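Local atomic coordinates of 2-C-methyl-D-erythritol 4-phosphate cytidylyltransferase (Anaerococcus prevotii, PDB entry 4KT7), a protein that probably catalyses the reaction of CTP with 2-C-methyl-D-erythritol 4-phosphate to give 4-CDP-2-C-methyl-D-erythritol and diphosphate in isoprenoid biosynthesis. Residues 70-75 with 79-84; 14-19 with 38-43; 173-178 with 202-207; 105-110 with 123-128; 216-219 with 223-226. One frame throughout, in Å; residues are numbered along the deposited sequence.

Interaction 1: residues 70-75 with 79-84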
# COMPACT_ATOMS: atom_id res chain seq x y z
N ASP A 70 2.69 22.46 -25.96
CA ASP A 70 4.11 22.79 -25.83
C ASP A 70 4.90 21.52 -25.53
O ASP A 70 6.00 21.31 -26.04
CB ASP A 70 4.33 23.81 -24.71
CG ASP A 70 3.76 25.18 -25.05
OD1 ASP A 70 3.48 25.44 -26.24
OD2 ASP A 70 3.61 25.99 -24.11
N ILE A 71 4.33 20.68 -24.69
CA ILE A 71 4.97 19.43 -24.34
C ILE A 71 5.04 18.51 -25.56
O ILE A 71 6.07 17.87 -25.80
CB ILE A 71 4.24 18.77 -23.15
CG1 ILE A 71 4.63 19.49 -21.85
CG2 ILE A 71 4.54 17.28 -23.07
CD1 ILE A 71 3.69 19.22 -20.69
N LEU A 72 3.97 18.50 -26.35
CA LEU A 72 3.89 17.59 -27.50
C LEU A 72 4.79 17.96 -28.68
O LEU A 72 5.07 17.11 -29.53
CB LEU A 72 2.44 17.42 -27.96
CG LEU A 72 1.61 16.54 -27.04
CD1 LEU A 72 0.21 16.31 -27.60
CD2 LEU A 72 2.32 15.21 -26.86
N GLU A 73 5.24 19.21 -28.74
CA GLU A 73 6.10 19.64 -29.84
C GLU A 73 7.42 18.90 -29.84
O GLU A 73 8.02 18.67 -30.89
CB GLU A 73 6.37 21.15 -29.78
CG GLU A 73 5.17 22.01 -30.08
CD GLU A 73 5.56 23.44 -30.37
OE1 GLU A 73 6.41 23.98 -29.64
OE2 GLU A 73 5.02 24.01 -31.34
N LYS A 74 7.89 18.54 -28.66
CA LYS A 74 9.16 17.84 -28.51
C LYS A 74 9.09 16.41 -29.09
O LYS A 74 10.12 15.81 -29.40
CB LYS A 74 9.61 17.87 -27.04
CG LYS A 74 10.06 16.53 -26.45
CD LYS A 74 10.64 16.70 -25.04
CE LYS A 74 11.18 15.37 -24.52
NZ LYS A 74 11.65 15.43 -23.10
N TYR A 75 7.88 15.90 -29.27
CA TYR A 75 7.71 14.53 -29.77
C TYR A 75 7.38 14.43 -31.27
O TYR A 75 6.50 15.14 -31.78
CB TYR A 75 6.69 13.76 -28.93
CG TYR A 75 7.07 13.69 -27.46
CD1 TYR A 75 7.99 12.75 -27.00
CD2 TYR A 75 6.53 14.57 -26.54
CE1 TYR A 75 8.35 12.69 -25.67
CE2 TYR A 75 6.89 14.51 -25.21
CZ TYR A 75 7.79 13.57 -24.77
OH TYR A 75 8.14 13.52 -23.44
N ILE A 79 1.47 10.90 -31.82
CA ILE A 79 0.91 11.26 -30.52
C ILE A 79 -0.09 12.39 -30.67
O ILE A 79 0.21 13.41 -31.28
CB ILE A 79 2.02 11.72 -29.56
CG1 ILE A 79 3.12 10.66 -29.44
CG2 ILE A 79 1.45 12.05 -28.19
CD1 ILE A 79 4.07 10.90 -28.29
N ARG A 80 -1.28 12.21 -30.12
CA ARG A 80 -2.26 13.29 -30.13
C ARG A 80 -3.05 13.29 -28.83
O ARG A 80 -2.82 12.43 -27.96
CB ARG A 80 -3.19 13.18 -31.34
CG ARG A 80 -3.95 11.87 -31.38
CD ARG A 80 -4.76 11.70 -32.67
NE ARG A 80 -5.66 10.56 -32.56
CZ ARG A 80 -5.33 9.32 -32.90
NH1 ARG A 80 -4.13 9.07 -33.40
NH2 ARG A 80 -6.21 8.32 -32.75
N TYR A 81 -3.97 14.23 -28.69
CA TYR A 81 -4.74 14.35 -27.46
C TYR A 81 -6.22 14.58 -27.72
O TYR A 81 -6.60 15.16 -28.75
CB TYR A 81 -4.17 15.47 -26.59
CG TYR A 81 -4.29 16.87 -27.18
CD1 TYR A 81 -5.45 17.61 -27.05
CD2 TYR A 81 -3.21 17.45 -27.83
CE1 TYR A 81 -5.55 18.89 -27.57
CE2 TYR A 81 -3.30 18.73 -28.37
CZ TYR A 81 -4.47 19.44 -28.23
OH TYR A 81 -4.55 20.71 -28.75
N VAL A 82 -7.04 14.14 -26.77
CA VAL A 82 -8.47 14.46 -26.72
C VAL A 82 -8.81 15.01 -25.33
O VAL A 82 -8.05 14.82 -24.38
CB VAL A 82 -9.36 13.22 -27.01
CG1 VAL A 82 -9.23 12.82 -28.47
CG2 VAL A 82 -8.98 12.06 -26.12
N TYR A 83 -9.94 15.70 -25.22
CA TYR A 83 -10.37 16.23 -23.93
C TYR A 83 -10.95 15.08 -23.10
O TYR A 83 -11.63 14.20 -23.63
CB TYR A 83 -11.46 17.30 -24.10
CG TYR A 83 -11.03 18.59 -24.76
CD1 TYR A 83 -9.69 18.94 -24.88
CD2 TYR A 83 -11.98 19.47 -25.27
CE1 TYR A 83 -9.32 20.15 -25.48
CE2 TYR A 83 -11.62 20.66 -25.87
CZ TYR A 83 -10.30 21.00 -25.98
OH TYR A 83 -9.97 22.19 -26.58
N GLY A 84 -10.69 15.10 -21.79
CA GLY A 84 -11.26 14.09 -20.92
C GLY A 84 -12.65 14.49 -20.44
O GLY A 84 -13.24 15.42 -20.97
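Leu72 on the last turns of helix 65-73 packs against Ile79 and Tyr81 of strand 79-83. The two elements are the second half of a beta-alpha-beta unit that starts with strand 55-60, and a short connection brings the chain from the helix into the strand. The contact is apolar throughout. Leu72 forks over the strand: CD2 meets Ile79 CG2 at 3.5 Å, and CD1 meets Tyr81 CD2 at 3.6 Å. CD1 comes to the edge of the Tyr81 ring, close to its plane. Ile79 and Tyr81 are alternate residues of the strand, and both turn their CB toward the helix. Ile79 CG1 is anti to the carbonyl carbon (chi1 -55°). CG2 is then left for Leu72, while Ile79 CD1 lies 3.9 Å from Tyr75 CB. CD1 meets the Tyr75 ring obliquely.

The polar ends of both tyrosines are held elsewhere. Tyr81 OH is hydrogen-bonded to Glu65 OE2, at the start of the same helix. Tyr75 OH is hydrogen-bonded to Asp45 OD1 on helix 39-48. Asp45 OD1 also takes a salt bridge from Lys74 NZ. Leu44 of that helix touches Leu72 and Tyr75. Leu58 of strand 55-60 also touches Leu72. The Tyr75 ring is further covered by its neighbour, as Lys74 CG sits over the centre of one face, 3.9 Å above the plane.

Interaction 2: residues 14-19 with 38-43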
# COMPACT_ATOMS: atom_id res chain seq x y z
N ILE A 14 -2.96 7.42 -22.45
CA ILE A 14 -2.35 7.95 -21.24
C ILE A 14 -3.31 8.96 -20.61
O ILE A 14 -3.60 10.00 -21.21
CB ILE A 14 -1.06 8.74 -21.55
CG1 ILE A 14 -0.05 7.89 -22.35
CG2 ILE A 14 -0.44 9.25 -20.27
CD1 ILE A 14 0.46 6.69 -21.60
N THR A 15 -3.83 8.67 -19.43
CA THR A 15 -4.79 9.60 -18.85
C THR A 15 -4.10 10.68 -18.02
O THR A 15 -3.42 10.38 -17.02
CB THR A 15 -5.89 8.89 -18.03
OG1 THR A 15 -5.28 8.09 -17.01
CG2 THR A 15 -6.74 8.00 -18.94
N ALA A 16 -4.29 11.93 -18.43
CA ALA A 16 -3.83 13.08 -17.65
C ALA A 16 -4.97 14.09 -17.42
O ALA A 16 -4.74 15.30 -17.39
CB ALA A 16 -2.63 13.75 -18.33
N ALA A 17 -6.18 13.59 -17.25
CA ALA A 17 -7.35 14.46 -17.15
C ALA A 17 -7.99 14.38 -15.77
O ALA A 17 -9.21 14.56 -15.64
CB ALA A 17 -8.36 14.14 -18.23
N GLY A 18 -7.19 14.09 -14.75
CA GLY A 18 -7.69 14.15 -13.38
C GLY A 18 -7.62 15.58 -12.89
O GLY A 18 -8.42 16.43 -13.30
N SER A 19 -6.65 15.86 -12.02
CA SER A 19 -6.28 17.24 -11.72
C SER A 19 -5.38 17.71 -12.85
O SER A 19 -5.06 18.90 -12.96
CB SER A 19 -5.55 17.33 -10.37
OG SER A 19 -4.31 16.64 -10.41
N LYS A 38 8.09 18.12 -15.49
CA LYS A 38 6.67 17.85 -15.31
C LYS A 38 6.46 16.34 -15.32
O LYS A 38 7.04 15.65 -16.16
CB LYS A 38 5.86 18.52 -16.42
CG LYS A 38 5.93 20.04 -16.42
CD LYS A 38 5.15 20.62 -17.60
CE LYS A 38 6.01 21.57 -18.43
NZ LYS A 38 6.45 22.76 -17.68
N VAL A 39 5.67 15.83 -14.38
CA VAL A 39 5.48 14.38 -14.27
C VAL A 39 5.01 13.73 -15.56
O VAL A 39 5.47 12.64 -15.92
CB VAL A 39 4.54 14.03 -13.10
CG1 VAL A 39 4.14 12.57 -13.14
CG2 VAL A 39 5.23 14.38 -11.77
N LEU A 40 4.13 14.41 -16.29
CA LEU A 40 3.58 13.84 -17.51
C LEU A 40 4.67 13.70 -18.56
O LEU A 40 4.64 12.77 -19.37
CB LEU A 40 2.43 14.70 -18.04
CG LEU A 40 1.76 14.17 -19.31
CD1 LEU A 40 1.22 12.76 -19.10
CD2 LEU A 40 0.64 15.11 -19.76
N GLU A 41 5.64 14.61 -18.55
CA GLU A 41 6.74 14.57 -19.52
C GLU A 41 7.63 13.35 -19.30
O GLU A 41 8.08 12.73 -20.26
CB GLU A 41 7.59 15.83 -19.44
CG GLU A 41 7.00 17.04 -20.12
CD GLU A 41 7.97 18.21 -20.13
OE1 GLU A 41 8.13 18.87 -19.08
OE2 GLU A 41 8.60 18.45 -21.18
N ILE A 42 7.89 13.02 -18.05
CA ILE A 42 8.72 11.86 -17.74
C ILE A 42 8.01 10.60 -18.23
O ILE A 42 8.63 9.69 -18.81
CB ILE A 42 8.99 11.75 -16.22
CG1 ILE A 42 9.63 13.05 -15.70
CG2 ILE A 42 9.86 10.54 -15.89
CD1 ILE A 42 9.52 13.22 -14.21
N THR A 43 6.70 10.55 -18.01
CA THR A 43 5.89 9.41 -18.43
C THR A 43 5.88 9.28 -19.94
O THR A 43 6.14 8.20 -20.49
CB THR A 43 4.44 9.60 -17.98
OG1 THR A 43 4.41 9.83 -16.56
CG2 THR A 43 3.60 8.36 -18.32
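Leu40 on the first turn of helix 39-48 points at strand 10-16 and straddles Ala16 with its two methyls. Its CG is anti to the backbone N (chi1 -179°), which sends the branch out from the helix toward the strand. CD2 lies 3.8 Å from Ala16 CB, and CD1 lies 4.0 Å from the same Ala16 CB. CD1 also reaches along the strand to Ile14, meeting Ile14 CG2 at 4.1 Å. The Leu40 and Ile14 side chains approach at a slant, methyl against methyl. Ile14 and Ala16 alternate with Thr15, whose CB points to the other side of the sheet. The small alanine side chain lets Leu40 come near the strand, with 7.5 Å between Ala16 CA and Leu40 CA.

This is helix-on-sheet packing, consistent with the GT-A type fold of the family. The loop after Ala16 begins with alanine and glycine, and in relatives this glycine-rich loop binds CTP. Strand 10-16 runs between strands 55-60 and 105-110, parallel to both. Leu58 of strand 55-60 touches both Ile14 and Leu40. Ile68 of helix 65-73 and Leu21 of the glycine-rich loop also touch Leu40. His109 of strand 105-110 borders Ile14.

Interaction 3: residues 173-178 with 202-207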
# COMPACT_ATOMS: atom_id res chain seq x y z
N LYS A 173 -8.96 -4.69 -27.92
CA LYS A 173 -9.67 -3.41 -28.07
C LYS A 173 -11.19 -3.54 -28.21
O LYS A 173 -11.93 -2.78 -27.60
CB LYS A 173 -9.11 -2.59 -29.24
CG LYS A 173 -9.73 -1.18 -29.39
CD LYS A 173 -10.76 -1.11 -30.52
CE LYS A 173 -11.46 0.26 -30.50
NZ LYS A 173 -12.57 0.39 -31.49
N LYS A 174 -11.68 -4.47 -29.03
CA LYS A 174 -13.13 -4.63 -29.15
C LYS A 174 -13.74 -5.04 -27.83
O LYS A 174 -14.82 -4.61 -27.46
CB LYS A 174 -13.49 -5.67 -30.21
CG LYS A 174 -13.25 -5.20 -31.62
CD LYS A 174 -14.11 -5.96 -32.62
CE LYS A 174 -13.96 -5.39 -34.01
NZ LYS A 174 -14.97 -5.94 -34.96
N LEU A 175 -13.03 -5.89 -27.11
CA LEU A 175 -13.55 -6.39 -25.87
C LEU A 175 -13.68 -5.28 -24.85
O LEU A 175 -14.76 -5.07 -24.32
CB LEU A 175 -12.66 -7.50 -25.33
CG LEU A 175 -13.19 -8.25 -24.11
CD1 LEU A 175 -14.61 -8.72 -24.36
CD2 LEU A 175 -12.27 -9.44 -23.81
N ILE A 176 -12.59 -4.55 -24.59
CA ILE A 176 -12.67 -3.47 -23.61
C ILE A 176 -13.64 -2.38 -24.04
O ILE A 176 -14.37 -1.84 -23.20
CB ILE A 176 -11.29 -2.88 -23.22
CG1 ILE A 176 -11.39 -2.07 -21.94
CG2 ILE A 176 -10.72 -2.03 -24.33
CD1 ILE A 176 -11.91 -2.89 -20.75
N TYR A 177 -13.69 -2.06 -25.33
CA TYR A 177 -14.65 -1.08 -25.81
C TYR A 177 -16.08 -1.57 -25.55
O TYR A 177 -16.93 -0.81 -25.10
CB TYR A 177 -14.46 -0.80 -27.31
CG TYR A 177 -15.21 0.41 -27.82
CD1 TYR A 177 -16.56 0.35 -28.14
CD2 TYR A 177 -14.55 1.63 -28.02
CE1 TYR A 177 -17.25 1.46 -28.63
CE2 TYR A 177 -15.23 2.75 -28.53
CZ TYR A 177 -16.58 2.65 -28.82
OH TYR A 177 -17.24 3.76 -29.30
N ALA A 178 -16.35 -2.85 -25.85
CA ALA A 178 -17.69 -3.39 -25.63
C ALA A 178 -18.06 -3.38 -24.14
O ALA A 178 -19.19 -3.04 -23.76
CB ALA A 178 -17.80 -4.81 -26.20
N ARG A 202 -17.51 -12.32 -17.43
CA ARG A 202 -16.60 -12.81 -18.46
C ARG A 202 -15.80 -14.00 -17.97
O ARG A 202 -15.33 -14.01 -16.82
CB ARG A 202 -15.66 -11.69 -18.91
CG ARG A 202 -16.39 -10.48 -19.41
CD ARG A 202 -17.39 -10.87 -20.48
NE ARG A 202 -16.74 -11.36 -21.69
CZ ARG A 202 -17.22 -11.18 -22.91
NH1 ARG A 202 -18.36 -10.53 -23.08
NH2 ARG A 202 -16.56 -11.65 -23.97
N ASP A 203 -15.63 -15.00 -18.82
CA ASP A 203 -14.74 -16.10 -18.47
C ASP A 203 -13.35 -15.91 -19.03
O ASP A 203 -12.46 -16.73 -18.78
CB ASP A 203 -15.33 -17.47 -18.86
CG ASP A 203 -15.36 -17.69 -20.36
OD1 ASP A 203 -15.19 -16.71 -21.12
OD2 ASP A 203 -15.56 -18.86 -20.76
N GLU A 204 -13.14 -14.81 -19.77
CA GLU A 204 -11.81 -14.43 -20.18
C GLU A 204 -11.06 -13.97 -18.93
O GLU A 204 -11.48 -13.02 -18.25
CB GLU A 204 -11.83 -13.30 -21.22
CG GLU A 204 -12.51 -13.66 -22.53
CD GLU A 204 -13.93 -13.14 -22.62
OE1 GLU A 204 -14.53 -12.81 -21.56
OE2 GLU A 204 -14.46 -13.03 -23.76
N LYS A 205 -9.96 -14.63 -18.63
CA LYS A 205 -9.22 -14.33 -17.40
C LYS A 205 -8.28 -13.12 -17.53
O LYS A 205 -7.77 -12.82 -18.62
CB LYS A 205 -8.45 -15.57 -16.93
CG LYS A 205 -9.35 -16.72 -16.50
CD LYS A 205 -8.75 -17.50 -15.33
CE LYS A 205 -9.84 -18.25 -14.56
NZ LYS A 205 -9.34 -19.32 -13.65
N VAL A 206 -8.08 -12.42 -16.41
CA VAL A 206 -7.25 -11.23 -16.40
C VAL A 206 -5.86 -11.66 -15.94
O VAL A 206 -5.69 -12.12 -14.82
CB VAL A 206 -7.82 -10.14 -15.45
CG1 VAL A 206 -6.95 -8.86 -15.50
CG2 VAL A 206 -9.26 -9.82 -15.81
N LYS A 207 -4.88 -11.53 -16.83
CA LYS A 207 -3.52 -11.95 -16.52
C LYS A 207 -2.83 -10.89 -15.68
O LYS A 207 -2.95 -9.68 -15.94
CB LYS A 207 -2.72 -12.20 -17.81
CG LYS A 207 -1.29 -12.68 -17.58
CD LYS A 207 -1.30 -14.14 -17.08
CE LYS A 207 0.06 -14.55 -16.52
NZ LYS A 207 0.04 -15.99 -16.13
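Arg202 and Leu175 slide past each other in opposite directions, and the Arg202 guanidinium also grips Glu204. The CB of Arg202 points toward helix 173-184. CG stands anti to the carbonyl carbon (chi1 -57°). CG and CD carry the bends at chi2 and chi3. The bends turn the guanidinium back toward Glu204, two residues on. NE meets Glu204 OE1 at 2.6 Å. Next, CZ is 3.9 Å from Leu175 CD1. At the tip, NH2 has two neighbours: Leu175 CD1 sits over the guanidinium face at 3.5 Å from NH2, offset toward the rim, and Glu204 OE2 is in the guanidinium plane at 2.5 Å from NH2. Both bonds to Glu204 are short and nearly straight, at 172°. Each carboxylate oxygen uses its syn lone pair, so this is a side-on, two-nitrogen salt bridge. It fixes the rotation of the guanidinium and holds the face presented to Leu175. Leu175 CD2 also passes 4.2 Å from Glu204 OE2.

The contact lies at the surface, where the loop leading into strand 206-210 meets the first turns of helix 173-184. Phe197 of helix 196-199 touches both Leu175 and Arg202. Strand 206-210 pairs in parallel with strand 133-139. Next to the contact, Lys207 makes a cation-pi contact with Tyr152 of the second subunit, and Val206 packs on Val153 of that subunit.

Interaction 4: residues 105-110 with 123-128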
# COMPACT_ATOMS: atom_id res chain seq x y z
N LEU A 105 -5.49 -3.62 -30.21
CA LEU A 105 -5.05 -3.80 -28.81
C LEU A 105 -4.86 -2.44 -28.16
O LEU A 105 -4.39 -1.51 -28.81
CB LEU A 105 -3.72 -4.57 -28.77
CG LEU A 105 -3.71 -5.97 -29.37
CD1 LEU A 105 -2.28 -6.48 -29.56
CD2 LEU A 105 -4.52 -6.94 -28.51
N VAL A 106 -5.25 -2.29 -26.89
CA VAL A 106 -5.10 -0.99 -26.24
C VAL A 106 -4.46 -1.15 -24.87
O VAL A 106 -4.88 -1.99 -24.07
CB VAL A 106 -6.44 -0.22 -26.13
CG1 VAL A 106 -7.52 -1.08 -25.54
CG2 VAL A 106 -6.27 1.06 -25.31
N LEU A 107 -3.42 -0.36 -24.63
CA LEU A 107 -2.79 -0.27 -23.33
C LEU A 107 -3.19 1.06 -22.69
O LEU A 107 -3.23 2.10 -23.36
CB LEU A 107 -1.26 -0.37 -23.50
CG LEU A 107 -0.32 -0.14 -22.31
CD1 LEU A 107 0.92 -1.04 -22.45
CD2 LEU A 107 0.10 1.32 -22.21
N THR A 108 -3.50 1.04 -21.40
CA THR A 108 -3.85 2.28 -20.70
C THR A 108 -2.80 2.52 -19.63
O THR A 108 -2.24 1.56 -19.12
CB THR A 108 -5.24 2.17 -20.05
OG1 THR A 108 -5.22 1.12 -19.06
CG2 THR A 108 -6.27 1.84 -21.10
N HIS A 109 -2.54 3.77 -19.30
CA HIS A 109 -1.57 4.06 -18.23
C HIS A 109 -1.83 5.44 -17.66
O HIS A 109 -2.22 6.36 -18.41
CB HIS A 109 -0.14 3.99 -18.77
CG HIS A 109 0.92 4.24 -17.73
ND1 HIS A 109 1.26 3.29 -16.77
CD2 HIS A 109 1.72 5.30 -17.51
CE1 HIS A 109 2.24 3.77 -16.02
NE2 HIS A 109 2.54 4.98 -16.44
N ASP A 110 -1.62 5.59 -16.34
CA ASP A 110 -1.83 6.87 -15.66
C ASP A 110 -0.71 7.83 -16.00
O ASP A 110 0.47 7.52 -15.77
CB ASP A 110 -1.84 6.70 -14.13
CG ASP A 110 -2.96 5.81 -13.62
OD1 ASP A 110 -4.01 5.70 -14.30
OD2 ASP A 110 -2.80 5.22 -12.52
N LYS A 123 6.43 -5.94 -21.07
CA LYS A 123 5.90 -7.14 -20.42
C LYS A 123 4.39 -7.18 -20.47
O LYS A 123 3.79 -8.24 -20.65
CB LYS A 123 6.37 -7.22 -18.97
CG LYS A 123 7.83 -7.66 -18.82
CD LYS A 123 8.41 -7.17 -17.48
CE LYS A 123 7.63 -7.74 -16.30
NZ LYS A 123 8.01 -7.13 -14.98
N THR A 124 3.78 -6.01 -20.29
CA THR A 124 2.32 -5.92 -20.34
C THR A 124 1.84 -6.22 -21.76
O THR A 124 0.89 -6.97 -21.96
CB THR A 124 1.86 -4.52 -19.91
OG1 THR A 124 2.42 -4.23 -18.63
CG2 THR A 124 0.35 -4.45 -19.82
N ILE A 125 2.51 -5.64 -22.76
CA ILE A 125 2.16 -5.92 -24.16
C ILE A 125 2.34 -7.41 -24.52
O ILE A 125 1.45 -8.03 -25.13
CB ILE A 125 2.98 -5.00 -25.11
CG1 ILE A 125 2.49 -3.56 -24.99
CG2 ILE A 125 2.90 -5.46 -26.58
CD1 ILE A 125 3.31 -2.59 -25.82
N ASN A 126 3.46 -8.01 -24.13
CA ASN A 126 3.70 -9.42 -24.44
C ASN A 126 2.70 -10.38 -23.79
O ASN A 126 2.48 -11.48 -24.30
CB ASN A 126 5.13 -9.83 -24.13
CG ASN A 126 6.13 -9.23 -25.11
OD1 ASN A 126 5.76 -8.80 -26.21
ND2 ASN A 126 7.40 -9.20 -24.72
N ALA A 127 2.08 -9.98 -22.69
CA ALA A 127 1.07 -10.83 -22.08
C ALA A 127 -0.21 -10.88 -22.94
O ALA A 127 -1.03 -11.79 -22.81
CB ALA A 127 0.75 -10.37 -20.67
N LEU A 128 -0.37 -9.91 -23.84
CA LEU A 128 -1.52 -9.90 -24.75
C LEU A 128 -1.44 -10.99 -25.81
O LEU A 128 -2.42 -11.24 -26.51
CB LEU A 128 -1.68 -8.55 -25.44
CG LEU A 128 -2.11 -7.39 -24.55
CD1 LEU A 128 -1.79 -6.10 -25.29
CD2 LEU A 128 -3.59 -7.49 -24.27
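Leu107 meets Ile125 and Thr124 through aliphatic groups, and no ring or other flat group takes part in this contact. Further along strand 105-110, the His109 ring meets Phe121 of helix 118-127 edge-to-face. Leu107 CD1 is the main point of touch. It lies 3.9 Å from Ile125 CG1, where the two side chains cross at about a right angle, and 4.3 Å from Thr124 CG2. With chi1 at 173° the Leu107 branch points away from its own N and puts CD1 at the helix. The Thr124 methyl turned to Leu107 is the apolar half of that side chain. Its OG1 is hydrogen-bonded to Leu120 O, one turn back in the helix. Two residues earlier in the strand, Leu105 CB lies 4.3 Å from Leu128 CD1, a looser contact.

All five residues are buried. Ile10 of strand 10-16 touches both Leu105 and Ile125, and Val134 of strand 133-139 touches Thr124 and Leu128. Helix 118-127 thus lies across several strands of the central mixed sheet. Aliphatic packing of this kind, alternate strand residues against one side of a helix, forms part of the hydrophobic core of an alpha/beta sandwich, consistent with the GT-A fold of this family.

Interaction 5: residues 216-219 with 223-226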
# COMPACT_ATOMS: atom_id res chain seq x y z
N ILE A 216 5.02 4.36 -8.40
CA ILE A 216 4.00 5.00 -7.58
C ILE A 216 3.22 6.09 -8.34
O ILE A 216 3.72 6.65 -9.32
CB ILE A 216 4.63 5.62 -6.35
CG1 ILE A 216 5.67 6.66 -6.79
CG2 ILE A 216 5.31 4.54 -5.52
CD1 ILE A 216 6.18 7.56 -5.67
N LYS A 217 2.01 6.38 -7.86
CA LYS A 217 1.17 7.46 -8.37
C LYS A 217 1.58 8.79 -7.70
O LYS A 217 1.79 8.83 -6.48
CB LYS A 217 -0.28 7.15 -8.02
CG LYS A 217 -1.31 7.57 -9.05
CD LYS A 217 -2.72 7.38 -8.50
CE LYS A 217 -3.79 7.45 -9.59
NZ LYS A 217 -3.91 8.80 -10.22
N ILE A 218 1.68 9.86 -8.49
CA ILE A 218 2.05 11.17 -7.93
C ILE A 218 0.87 12.12 -7.93
O ILE A 218 0.52 12.69 -8.97
CB ILE A 218 3.20 11.83 -8.73
CG1 ILE A 218 4.36 10.86 -8.95
CG2 ILE A 218 3.67 13.11 -8.04
CD1 ILE A 218 4.93 10.29 -7.68
N THR A 219 0.24 12.31 -6.77
CA THR A 219 -0.90 13.23 -6.66
C THR A 219 -0.77 14.23 -5.51
O THR A 219 -1.04 15.43 -5.69
CB THR A 219 -2.25 12.47 -6.56
OG1 THR A 219 -2.19 11.54 -5.47
CG2 THR A 219 -2.55 11.71 -7.86
N ASP A 223 3.54 12.57 -1.96
CA ASP A 223 4.05 11.75 -3.06
C ASP A 223 5.25 12.42 -3.74
O ASP A 223 6.23 11.76 -4.07
CB ASP A 223 2.96 11.46 -4.10
CG ASP A 223 1.84 10.60 -3.56
OD1 ASP A 223 2.10 9.75 -2.68
OD2 ASP A 223 0.68 10.75 -4.02
N ILE A 224 5.15 13.74 -3.93
CA ILE A 224 6.23 14.51 -4.55
C ILE A 224 7.51 14.46 -3.71
O ILE A 224 8.60 14.21 -4.23
CB ILE A 224 5.78 15.96 -4.81
CG1 ILE A 224 4.73 15.97 -5.92
CG2 ILE A 224 6.97 16.84 -5.18
CD1 ILE A 224 4.04 17.29 -6.08
N ILE A 225 7.36 14.70 -2.40
CA ILE A 225 8.45 14.52 -1.45
C ILE A 225 9.03 13.11 -1.59
O ILE A 225 10.25 12.94 -1.66
CB ILE A 225 7.98 14.76 0.01
CG1 ILE A 225 7.38 16.16 0.18
CG2 ILE A 225 9.11 14.54 1.00
CD1 ILE A 225 8.26 17.28 -0.34
N PHE A 226 8.17 12.10 -1.67
CA PHE A 226 8.62 10.72 -1.77
C PHE A 226 9.30 10.45 -3.11
O PHE A 226 10.32 9.76 -3.17
CB PHE A 226 7.44 9.76 -1.55
CG PHE A 226 7.84 8.41 -1.04
CD1 PHE A 226 8.03 8.20 0.32
CD2 PHE A 226 8.02 7.34 -1.91
CE1 PHE A 226 8.41 6.96 0.81
CE2 PHE A 226 8.40 6.09 -1.42
CZ PHE A 226 8.59 5.90 -0.07
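Asp223 OD2 takes two bonds from Thr219, one from the backbone and one from the side chain. Thr219 N donates over 3.2 Å to Asp223 OD2 at an angle of 165°. OD2 accepts through its anti lone pair, on the side away from OD1. Thr219 OG1 adds a weak bond to Asp223 OD2 at 3.3 Å. The Thr219 and Asp223 side chains lie side by side and point the same way. OG1 sits between the backbone N and the carbonyl carbon of its residue (chi1 55°), which puts it on the same oxygen as its own N-H. OD2 has a further hydrogen bond to a residue next to the segments, so this oxygen is well satisfied. Lys217 O also comes within 3.3 Å of Asp223 OD2, but both are acceptors and no bond forms. The backbone N of Asp223 is satisfied by Thr220 OG1. Thr220 directly precedes helix 221-231, and its hydroxyl meets the backbone N of the third helix residue.

Apolar contacts complete the interface. Ile218 CG2 meets Ile224 CG1 at 3.7 Å, with the side chains crossing at about a right angle. Ile216 CD1 lies at the edge of the Phe226 ring, 4.2 Å from Phe226 CD2.

The segment 216-219 leads from strand 206-210 into helix 221-231. Ile218 rests on Ile32 and Pro114 and pairs by backbone with Val112. On the helix, Phe226 packs on Asp223 of the second subunit and Ile225 on Ala229 of that subunit.

How the interactions relate
Interactions 2 and 4 are buried and purely aliphatic, with helices packed on the neighbouring strands 10-16 and 105-110 of one sheet. A probable hydrogen bond from Thr15 N to His109 O joins them. Interaction 1 extends the same sheet to its edge and touches interaction 2 mainly where helix 65-73 and the residues after it meet helix 39-48. It is apolar too, but at the surface. Interactions 3 and 5 are also at the surface, about 31 Å apart between centres, and both carry polar groups: a salt bridge in 202-207, a helix carboxylate bound by a loop N-H and hydroxyl in 216-219 with 223-226. Both border the second subunit. Ile176 on Val106 connects interactions 3 and 4.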